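Local coordinates for ZINC phosphodiesterase ELAC protein 1 (Homo sapiens, PDB 3ZWF) that removes 2',3'-cyclic phosphates from tRNAs during their repair with a two-zinc active site, and has some tRNA 3'-processing endonuclease activity, at residues Thr59-Asp64 with Val95-Phe100. Sequence-based numbering, arbitrary orientation.
With ZN (zinc ion), chain E; ZN (zinc ion), chain D.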
loop_
_atom_site.group_PDB
_atom_site.type_symbol
_atom_site.label_atom_id
_atom_site.label_comp_id
_atom_site.label_asym_id
_atom_site.label_seq_id
_atom_site.Cartn_x
_atom_site.Cartn_y
_atom_site.Cartn_z
ATOM N N THR A 59 -11.345 -7.183 -8.005
ATOM C CA THR A 59 -12.773 -6.912 -8.364
ATOM C C THR A 59 -12.971 -5.569 -9.057
ATOM O O THR A 59 -13.785 -5.438 -9.942
ATOM C CB THR A 59 -13.691 -6.934 -7.168
ATOM O OG1 THR A 59 -13.247 -5.970 -6.192
ATOM C CG2 THR A 59 -13.735 -8.347 -6.525
ATOM N N HIS A 60 -12.153 -4.564 -8.687
ATOM C CA HIS A 60 -12.269 -3.231 -9.246
ATOM C C HIS A 60 -11.084 -2.386 -8.837
ATOM O O HIS A 60 -10.472 -2.680 -7.819
ATOM C CB HIS A 60 -13.580 -2.548 -8.908
ATOM C CG HIS A 60 -13.780 -2.171 -7.464
ATOM N ND1 HIS A 60 -13.935 -3.097 -6.440
ATOM C CD2 HIS A 60 -14.077 -0.967 -6.929
ATOM C CE1 HIS A 60 -14.185 -2.449 -5.314
ATOM N NE2 HIS A 60 -14.280 -1.155 -5.579
ATOM N N LEU A 61 -10.845 -1.342 -9.623
ATOM C CA LEU A 61 -9.675 -0.490 -9.393
ATOM C C LEU A 61 -9.959 0.693 -8.460
ATOM O O LEU A 61 -9.662 1.851 -8.813
ATOM C CB LEU A 61 -9.124 -0.024 -10.755
ATOM C CG LEU A 61 -8.611 -1.154 -11.653
ATOM C CD1 LEU A 61 -8.040 -0.650 -12.988
ATOM C CD2 LEU A 61 -7.549 -1.972 -10.892
ATOM N N HIS A 62 -10.476 0.392 -7.261
ATOM C CA HIS A 62 -10.470 1.323 -6.129
ATOM C C HIS A 62 -9.332 0.909 -5.245
ATOM O O HIS A 62 -9.058 -0.255 -5.094
ATOM C CB HIS A 62 -11.777 1.320 -5.371
ATOM C CG HIS A 62 -12.804 2.218 -5.969
ATOM N ND1 HIS A 62 -14.144 2.076 -5.707
ATOM C CD2 HIS A 62 -12.683 3.300 -6.772
ATOM C CE1 HIS A 62 -14.807 3.032 -6.325
ATOM N NE2 HIS A 62 -13.938 3.780 -7.000
ATOM N N GLY A 63 -8.625 1.877 -4.660
ATOM C CA GLY A 63 -7.388 1.578 -3.983
ATOM C C GLY A 63 -7.441 0.588 -2.827
ATOM O O GLY A 63 -6.480 -0.165 -2.607
ATOM N N ASP A 64 -8.575 0.538 -2.129
ATOM C CA ASP A 64 -8.797 -0.385 -1.021
ATOM C C ASP A 64 -8.945 -1.843 -1.474
ATOM O O ASP A 64 -9.075 -2.736 -0.636
ATOM C CB ASP A 64 -10.026 -0.006 -0.121
ATOM C CG ASP A 64 -11.280 0.250 -0.877
ATOM O OD1 ASP A 64 -11.284 0.979 -1.913
ATOM O OD2 ASP A 64 -12.303 -0.303 -0.424
ATOM N N VAL A 95 -9.101 -3.843 -16.925
ATOM C CA VAL A 95 -8.212 -3.063 -17.791
ATOM C C VAL A 95 -7.579 -1.917 -17.000
ATOM O O VAL A 95 -8.278 -1.133 -16.365
ATOM C CB VAL A 95 -8.974 -2.506 -19.028
ATOM C CG1 VAL A 95 -8.101 -1.480 -19.813
ATOM C CG2 VAL A 95 -9.372 -3.638 -19.923
ATOM N N GLY A 96 -6.253 -1.804 -17.112
ATOM C CA GLY A 96 -5.466 -0.793 -16.408
ATOM C C GLY A 96 -4.543 -1.418 -15.390
ATOM O O GLY A 96 -3.487 -0.831 -15.019
ATOM N N LEU A 97 -4.910 -2.600 -14.920
ATOM C CA LEU A 97 -4.137 -3.256 -13.866
ATOM C C LEU A 97 -2.740 -3.704 -14.337
ATOM O O LEU A 97 -1.760 -3.595 -13.604
ATOM C CB LEU A 97 -4.914 -4.446 -13.266
ATOM C CG LEU A 97 -4.222 -5.166 -12.118
ATOM C CD1 LEU A 97 -4.073 -4.254 -10.895
ATOM C CD2 LEU A 97 -5.065 -6.430 -11.694
ATOM N N ARG A 98 -2.660 -4.235 -15.551
ATOM C CA ARG A 98 -1.383 -4.752 -16.031
ATOM C C ARG A 98 -0.308 -3.650 -16.047
ATOM O O ARG A 98 0.803 -3.846 -15.544
ATOM C CB ARG A 98 -1.504 -5.345 -17.425
ATOM C CG ARG A 98 -0.224 -6.031 -17.920
ATOM C CD ARG A 98 -0.344 -6.540 -19.355
ATOM N NE ARG A 98 -1.473 -7.451 -19.516
ATOM C CZ ARG A 98 -2.422 -7.348 -20.442
ATOM N NH1 ARG A 98 -2.445 -6.347 -21.315
ATOM N NH2 ARG A 98 -3.350 -8.277 -20.490
ATOM N N ASP A 99 -0.655 -2.506 -16.626
ATOM C CA ASP A 99 0.318 -1.375 -16.741
ATOM C C ASP A 99 0.673 -0.827 -15.374
ATOM O O ASP A 99 1.818 -0.468 -15.125
ATOM C CB ASP A 99 -0.262 -0.275 -17.621
ATOM C CG ASP A 99 -0.362 -0.690 -19.106
ATOM O OD1 ASP A 99 0.317 -1.661 -19.521
ATOM O OD2 ASP A 99 -1.124 -0.029 -19.852
ATOM N N PHE A 100 -0.299 -0.791 -14.458
ATOM C CA PHE A 100 -0.070 -0.346 -13.106
ATOM C C PHE A 100 1.024 -1.172 -12.453
ATOM O O PHE A 100 1.977 -0.635 -11.865
ATOM C CB PHE A 100 -1.333 -0.403 -12.239
ATOM C CG PHE A 100 -1.073 -0.108 -10.805
ATOM C CD1 PHE A 100 -0.791 1.175 -10.402
ATOM C CD2 PHE A 100 -1.091 -1.119 -9.850
ATOM C CE1 PHE A 100 -0.517 1.450 -9.052
ATOM C CE2 PHE A 100 -0.863 -0.841 -8.499
ATOM C CZ PHE A 100 -0.586 0.436 -8.112
HETATM ZN ZN ZN E . -15.144 0.639 -4.438
HETATM ZN ZN ZN D . -14.186 -0.730 -1.448
HETATM O O HOH W 1 -13.571 0.519 -3.110
#
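With CG anti to its carbonyl carbon (chi1 -63°) and CD1 carried on in an extended line, Leu-61 reaches out to Val-95 and Gly-96, while Leu-97, with CG anti to its backbone N (chi1 -178°), turns its CD1 methyl (chi2 65°) toward CD2 of Leu-61. Each methyl of Leu-61 thus has its own target: CD1 ends 3.4 Å from the carbonyl O of Val-95, next to the CA of N-cap Gly-96, and CD2 meets CD1 of Leu-97 at 4.2 Å. The contact is small, a methyl against a carbonyl O and one pair of apolar methyls, with no hydrogen bond between the segments; Leu-107 of the second subunit also packs on Leu-61. The example illustrates how the HxHxDH motif of the metallo-beta-lactamase fold divides its labour within the loop after strand 53-57: Leu-61 sits at the centre of an inverse gamma turn, its side chain directed toward the start of helix 97-107, and the residues around it serve the metals. His-60 NE2 (2.3 Å) and His-62 ND1 (2.2 Å) bind one zinc, and Asp-64 OD2 binds the other at 2.2 Å, with a water bridging the two ions; His-180 also binds the first zinc, His-65 and His-311 the second, and Asp-251 both. The zinc at NE2 and the ND1 bond to Thr-59 OG1 (3.0 Å), close to the ring plane, together hold the His-60 ring's rotation, and Thr-59 OG1 is in turn hydrogen-bonded to Asp-34.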